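CIR protein (PDB 6ZYV) is of unknown function but belongs to the variant PIR family of malaria parasites, whose members are associated with infected red blood cells. Local coordinates at residues D6-D19 with Y158-D172. The protein carries 5 engineered substitutions. Sequence-based numbering, arbitrary orientation.
Sequences DNLKYVCKDIKKID and YDIFKSLCNMYNELD
A disulfide between Cys12 and Cys165 staples the first helix of this all-helical PIR ectodomain to helix 154-174; the axes of segments 8-19 and 158-172 approach to 9.2 Å and cross at -107°. So steep a crossing confines the close approach to one patch, and there Cys12 SG and Cys165 SG are bonded at 2.0 Å. The bridge closes with a chi3 of -69°, left-handed in sign and somewhat smaller than the common value near -90°.

Aromatic rings flank the bridge. Cys165 SG sits over one face of Phe161, toward the rim, while that ring's edge receives Leu8 CD2 and Ile15 CD1, the latter 3.8 Å from CE2. Leu8 suits its place because its fork serves two neighbours, CD1 meeting Leu164 CD2 at 3.7 Å and CD2 the Phe161 edge, while its CB separately makes a CH-pi contact over the Tyr168 face, 3.6 Å from the centroid. Tyr168 can lie buried because its hydroxyl is satisfied by Gly218, Asn221 and a water that also accepts from Leu8 N. Asp6 OD1, at the ring's edge, accepts a hydrogen bond from Asn221 ND2 of helix 213-226.

At the partly exposed border, Lys13 NZ donates to the syn lone pair of Asp172 OD2 at 3.2 Å, a hydrogen-bonded salt bridge; the flexible lysine bends at chi2 and chi3 to get there. The chemistry thus combines a covalent lock, an apolar surround and a peripheral ion pair, fixing two helices distant in sequence.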
loop_
_atom_site.group_PDB
_atom_site.type_symbol
_atom_site.label_atom_id
_atom_site.label_comp_id
_atom_site.label_asym_id
_atom_site.label_seq_id
_atom_site.Cartn_x
_atom_site.Cartn_y
_atom_site.Cartn_z
ATOM N N ASP A 6 -7.177 -4.548 -12.378
ATOM C CA ASP A 6 -7.748 -3.288 -11.887
ATOM C C ASP A 6 -7.806 -3.220 -10.346
ATOM O O ASP A 6 -8.544 -2.404 -9.803
ATOM C CB ASP A 6 -9.148 -3.080 -12.499
ATOM C CG ASP A 6 -9.705 -1.662 -12.444
ATOM O OD1 ASP A 6 -8.895 -0.703 -12.381
ATOM O OD2 ASP A 6 -10.962 -1.511 -12.471
ATOM N N ASN A 7 -7.009 -4.057 -9.648
ATOM C CA ASN A 7 -6.950 -4.160 -8.192
ATOM C C ASN A 7 -6.663 -2.845 -7.499
ATOM O O ASN A 7 -7.131 -2.657 -6.373
ATOM C CB ASN A 7 -5.938 -5.233 -7.753
ATOM C CG ASN A 7 -4.484 -4.911 -8.052
ATOM O OD1 ASN A 7 -3.848 -4.069 -7.399
ATOM N ND2 ASN A 7 -3.927 -5.549 -9.063
ATOM N N LEU A 8 -5.896 -1.936 -8.150
ATOM C CA LEU A 8 -5.567 -0.645 -7.533
ATOM C C LEU A 8 -6.764 0.220 -7.271
ATOM O O LEU A 8 -6.739 1.011 -6.341
ATOM C CB LEU A 8 -4.494 0.156 -8.279
ATOM C CG LEU A 8 -3.056 -0.279 -8.115
ATOM C CD1 LEU A 8 -2.132 0.751 -8.647
ATOM C CD2 LEU A 8 -2.684 -0.474 -6.667
ATOM N N LYS A 9 -7.851 0.028 -8.016
ATOM C CA LYS A 9 -9.117 0.718 -7.798
ATOM C C LYS A 9 -9.565 0.548 -6.323
ATOM O O LYS A 9 -9.893 1.530 -5.665
ATOM C CB LYS A 9 -10.173 0.134 -8.757
ATOM C CG LYS A 9 -11.569 0.699 -8.596
ATOM C CD LYS A 9 -12.525 0.035 -9.584
ATOM C CE LYS A 9 -13.928 0.609 -9.522
ATOM N NZ LYS A 9 -14.885 -0.178 -10.355
ATOM N N TYR A 10 -9.397 -0.666 -5.786
ATOM C CA TYR A 10 -9.778 -1.000 -4.420
ATOM C C TYR A 10 -8.650 -0.766 -3.434
ATOM O O TYR A 10 -8.913 -0.244 -2.365
ATOM C CB TYR A 10 -10.287 -2.449 -4.326
ATOM C CG TYR A 10 -11.456 -2.688 -5.237
ATOM C CD1 TYR A 10 -12.656 -2.027 -5.039
ATOM C CD2 TYR A 10 -11.328 -3.492 -6.371
ATOM C CE1 TYR A 10 -13.733 -2.224 -5.893
ATOM C CE2 TYR A 10 -12.377 -3.653 -7.262
ATOM C CZ TYR A 10 -13.587 -3.036 -7.012
ATOM O OH TYR A 10 -14.627 -3.232 -7.896
ATOM N N VAL A 11 -7.404 -1.118 -3.783
ATOM C CA VAL A 11 -6.240 -0.914 -2.913
ATOM C C VAL A 11 -6.089 0.554 -2.533
ATOM O O VAL A 11 -5.942 0.865 -1.347
ATOM C CB VAL A 11 -4.975 -1.479 -3.590
ATOM C CG1 VAL A 11 -3.698 -1.079 -2.851
ATOM C CG2 VAL A 11 -5.069 -2.989 -3.733
ATOM N N CYS A 12 -6.204 1.463 -3.527
ATOM C CA CYS A 12 -6.094 2.917 -3.326
ATOM C C CYS A 12 -7.210 3.451 -2.432
ATOM O O CYS A 12 -6.989 4.317 -1.582
ATOM C CB CYS A 12 -6.041 3.652 -4.666
ATOM S SG CYS A 12 -4.543 3.320 -5.632
ATOM N N LYS A 13 -8.405 2.903 -2.596
ATOM C CA LYS A 13 -9.574 3.267 -1.809
ATOM C C LYS A 13 -9.392 2.809 -0.364
ATOM O O LYS A 13 -9.628 3.582 0.553
ATOM C CB LYS A 13 -10.800 2.572 -2.443
ATOM C CG LYS A 13 -12.135 3.260 -2.285
ATOM C CD LYS A 13 -12.950 3.041 -3.565
ATOM C CE LYS A 13 -14.417 2.794 -3.359
ATOM N NZ LYS A 13 -15.094 2.564 -4.672
ATOM N N ASP A 14 -8.954 1.560 -0.155
ATOM C CA ASP A 14 -8.781 1.004 1.184
ATOM C C ASP A 14 -7.687 1.703 1.959
ATOM O O ASP A 14 -7.884 2.003 3.133
ATOM C CB ASP A 14 -8.528 -0.513 1.134
ATOM C CG ASP A 14 -9.666 -1.304 0.522
ATOM O OD1 ASP A 14 -10.806 -0.798 0.523
ATOM O OD2 ASP A 14 -9.402 -2.415 -0.006
ATOM N N ILE A 15 -6.564 2.023 1.296
ATOM C CA ILE A 15 -5.474 2.726 1.969
ATOM C C ILE A 15 -5.943 4.106 2.431
ATOM O O ILE A 15 -5.735 4.463 3.597
ATOM C CB ILE A 15 -4.177 2.787 1.100
ATOM C CG1 ILE A 15 -3.542 1.395 0.970
ATOM C CG2 ILE A 15 -3.190 3.781 1.675
ATOM C CD1 ILE A 15 -2.359 1.298 0.040
ATOM N N LYS A 16 -6.663 4.841 1.557
ATOM C CA LYS A 16 -7.190 6.148 1.963
ATOM C C LYS A 16 -8.124 6.044 3.183
ATOM O O LYS A 16 -8.020 6.839 4.132
ATOM C CB LYS A 16 -7.874 6.901 0.810
ATOM C CG LYS A 16 -8.394 8.286 1.249
ATOM C CD LYS A 16 -7.665 9.449 0.567
ATOM C CE LYS A 16 -8.266 10.817 0.839
ATOM N NZ LYS A 16 -8.166 11.168 2.284
ATOM N N LYS A 17 -8.997 5.026 3.182
ATOM C CA LYS A 17 -9.935 4.785 4.282
ATOM C C LYS A 17 -9.176 4.569 5.617
ATOM O O LYS A 17 -9.450 5.269 6.595
ATOM C CB LYS A 17 -10.844 3.574 3.957
ATOM C CG LYS A 17 -12.329 3.903 3.874
ATOM C CD LYS A 17 -13.172 2.758 3.249
ATOM C CE LYS A 17 -12.765 2.379 1.822
ATOM N NZ LYS A 17 -13.306 1.045 1.386
ATOM N N ILE A 18 -8.168 3.666 5.635
ATOM C CA ILE A 18 -7.421 3.420 6.856
ATOM C C ILE A 18 -6.554 4.631 7.257
ATOM O O ILE A 18 -6.446 4.917 8.447
ATOM C CB ILE A 18 -6.624 2.084 6.849
ATOM C CG1 ILE A 18 -6.204 1.689 8.273
ATOM C CG2 ILE A 18 -5.423 2.119 5.913
ATOM C CD1 ILE A 18 -7.357 1.665 9.277
ATOM N N ASP A 19 -6.001 5.376 6.289
ATOM C CA ASP A 19 -5.220 6.573 6.586
ATOM C C ASP A 19 -6.026 7.595 7.395
ATOM O O ASP A 19 -5.571 8.034 8.457
ATOM C CB ASP A 19 -4.703 7.236 5.294
ATOM C CG ASP A 19 -3.339 6.789 4.837
ATOM O OD1 ASP A 19 -2.620 6.177 5.642
ATOM O OD2 ASP A 19 -2.990 7.042 3.656
ATOM N N TYR A 158 6.710 5.987 -2.334
ATOM C CA TYR A 158 5.332 5.992 -1.839
ATOM C C TYR A 158 4.574 7.232 -2.313
ATOM O O TYR A 158 3.403 7.135 -2.634
ATOM C CB TYR A 158 5.306 5.916 -0.291
ATOM C CG TYR A 158 3.909 5.680 0.233
ATOM C CD1 TYR A 158 3.335 4.419 0.187
ATOM C CD2 TYR A 158 3.119 6.735 0.664
ATOM C CE1 TYR A 158 2.029 4.193 0.627
ATOM C CE2 TYR A 158 1.797 6.525 1.078
ATOM C CZ TYR A 158 1.259 5.246 1.072
ATOM O OH TYR A 158 -0.041 5.017 1.481
ATOM N N ASP A 159 5.234 8.395 -2.377
ATOM C CA ASP A 159 4.621 9.615 -2.915
ATOM C C ASP A 159 4.227 9.432 -4.396
ATOM O O ASP A 159 3.170 9.897 -4.806
ATOM C CB ASP A 159 5.557 10.813 -2.751
ATOM C CG ASP A 159 5.574 11.333 -1.319
ATOM O OD1 ASP A 159 4.539 11.205 -0.623
ATOM O OD2 ASP A 159 6.627 11.863 -0.887
ATOM N N ILE A 160 5.051 8.723 -5.182
ATOM C CA ILE A 160 4.723 8.405 -6.572
ATOM C C ILE A 160 3.488 7.475 -6.607
ATOM O O ILE A 160 2.576 7.689 -7.400
ATOM C CB ILE A 160 5.936 7.767 -7.287
ATOM C CG1 ILE A 160 7.179 8.692 -7.204
ATOM C CG2 ILE A 160 5.592 7.404 -8.730
ATOM C CD1 ILE A 160 6.995 10.038 -7.863
ATOM N N PHE A 161 3.457 6.466 -5.728
ATOM C CA PHE A 161 2.335 5.544 -5.620
ATOM C C PHE A 161 1.038 6.299 -5.272
ATOM O O PHE A 161 -0.036 5.990 -5.792
ATOM C CB PHE A 161 2.650 4.480 -4.549
ATOM C CG PHE A 161 1.502 3.561 -4.239
ATOM C CD1 PHE A 161 1.012 2.698 -5.195
ATOM C CD2 PHE A 161 0.896 3.580 -3.001
ATOM C CE1 PHE A 161 -0.042 1.850 -4.911
ATOM C CE2 PHE A 161 -0.158 2.720 -2.720
ATOM C CZ PHE A 161 -0.623 1.866 -3.679
ATOM N N LYS A 162 1.154 7.292 -4.384
ATOM C CA LYS A 162 0.047 8.144 -3.966
ATOM C C LYS A 162 -0.490 8.944 -5.159
ATOM O O LYS A 162 -1.700 9.043 -5.314
ATOM C CB LYS A 162 0.508 9.104 -2.859
ATOM C CG LYS A 162 0.116 8.661 -1.455
ATOM C CD LYS A 162 -0.093 9.847 -0.491
ATOM C CE LYS A 162 1.155 10.684 -0.266
ATOM N NZ LYS A 162 1.006 11.611 0.904
ATOM N N SER A 163 0.400 9.480 -6.010
ATOM C CA SER A 163 0.020 10.209 -7.223
ATOM C C SER A 163 -0.719 9.293 -8.196
ATOM O O SER A 163 -1.669 9.730 -8.849
ATOM C CB SER A 163 1.243 10.795 -7.910
ATOM O OG SER A 163 1.744 11.876 -7.146
ATOM N N LEU A 164 -0.301 8.019 -8.279
ATOM C CA LEU A 164 -0.981 7.041 -9.111
ATOM C C LEU A 164 -2.383 6.778 -8.533
ATOM O O LEU A 164 -3.357 6.750 -9.289
ATOM C CB LEU A 164 -0.161 5.746 -9.156
ATOM C CG LEU A 164 -0.760 4.590 -9.936
ATOM C CD1 LEU A 164 -1.011 5.002 -11.414
ATOM C CD2 LEU A 164 0.184 3.385 -9.873
ATOM N N CYS A 165 -2.495 6.642 -7.195
ATOM C CA CYS A 165 -3.771 6.437 -6.501
ATOM C C CYS A 165 -4.733 7.607 -6.705
ATOM O O CYS A 165 -5.931 7.385 -6.810
ATOM C CB CYS A 165 -3.558 6.123 -5.019
ATOM S SG CYS A 165 -3.105 4.401 -4.691
ATOM N N ASN A 166 -4.221 8.839 -6.824
ATOM C CA ASN A 166 -5.074 10.003 -7.079
ATOM C C ASN A 166 -5.742 9.891 -8.450
ATOM O O ASN A 166 -6.919 10.229 -8.579
ATOM C CB ASN A 166 -4.296 11.313 -6.953
ATOM C CG ASN A 166 -3.849 11.595 -5.535
ATOM O OD1 ASN A 166 -4.501 11.204 -4.554
ATOM N ND2 ASN A 166 -2.720 12.287 -5.385
ATOM N N MET A 167 -5.018 9.358 -9.464
ATOM C CA MET A 167 -5.609 9.167 -10.786
ATOM C C MET A 167 -6.692 8.074 -10.737
ATOM O O MET A 167 -7.742 8.229 -11.348
ATOM C CB MET A 167 -4.531 8.854 -11.834
ATOM C CG MET A 167 -3.568 10.001 -12.050
ATOM S SD MET A 167 -2.484 9.672 -13.458
ATOM C CE MET A 167 -1.492 8.384 -12.766
ATOM N N TYR A 168 -6.458 6.996 -9.967
ATOM C CA TYR A 168 -7.466 5.940 -9.782
ATOM C C TYR A 168 -8.744 6.486 -9.130
ATOM O O TYR A 168 -9.845 6.080 -9.502
ATOM C CB TYR A 168 -6.915 4.770 -8.952
ATOM C CG TYR A 168 -6.230 3.703 -9.778
ATOM C CD1 TYR A 168 -4.873 3.786 -10.070
ATOM C CD2 TYR A 168 -6.940 2.624 -10.283
ATOM C CE1 TYR A 168 -4.230 2.802 -10.809
ATOM C CE2 TYR A 168 -6.315 1.645 -11.048
ATOM C CZ TYR A 168 -4.955 1.736 -11.308
ATOM O OH TYR A 168 -4.299 0.785 -12.056
ATOM N N ASN A 169 -8.594 7.401 -8.163
ATOM C CA ASN A 169 -9.722 8.039 -7.472
ATOM C C ASN A 169 -10.478 8.927 -8.450
ATOM O O ASN A 169 -11.700 8.958 -8.414
ATOM C CB ASN A 169 -9.237 8.876 -6.273
ATOM C CG ASN A 169 -10.343 9.632 -5.547
ATOM O OD1 ASN A 169 -10.280 10.867 -5.366
ATOM N ND2 ASN A 169 -11.400 8.916 -5.135
ATOM N N GLU A 170 -9.764 9.652 -9.319
ATOM C CA GLU A 170 -10.391 10.492 -10.324
ATOM C C GLU A 170 -11.193 9.652 -11.308
ATOM O O GLU A 170 -12.334 9.982 -11.614
ATOM C CB GLU A 170 -9.342 11.336 -11.059
ATOM C CG GLU A 170 -8.825 12.509 -10.257
ATOM C CD GLU A 170 -9.940 13.402 -9.756
ATOM O OE1 GLU A 170 -10.701 13.928 -10.603
ATOM O OE2 GLU A 170 -10.084 13.528 -8.517
ATOM N N LEU A 171 -10.621 8.545 -11.763
ATOM C CA LEU A 171 -11.303 7.631 -12.669
ATOM C C LEU A 171 -12.558 7.039 -12.003
ATOM O O LEU A 171 -13.571 6.848 -12.656
ATOM C CB LEU A 171 -10.328 6.513 -13.046
ATOM C CG LEU A 171 -10.876 5.398 -13.890
ATOM C CD1 LEU A 171 -11.048 5.852 -15.317
ATOM C CD2 LEU A 171 -9.984 4.191 -13.813
ATOM N N ASP A 172 -12.481 6.769 -10.702
ATOM C CA ASP A 172 -13.556 6.201 -9.906
ATOM C C ASP A 172 -14.746 7.150 -9.798
ATOM O O ASP A 172 -15.885 6.686 -9.759
ATOM C CB ASP A 172 -13.028 5.847 -8.507
ATOM C CG ASP A 172 -13.921 4.928 -7.697
ATOM O OD1 ASP A 172 -14.867 4.347 -8.285
ATOM O OD2 ASP A 172 -13.671 4.779 -6.472
HETATM O O HOH W 1 -4.430 -1.924 -10.947
#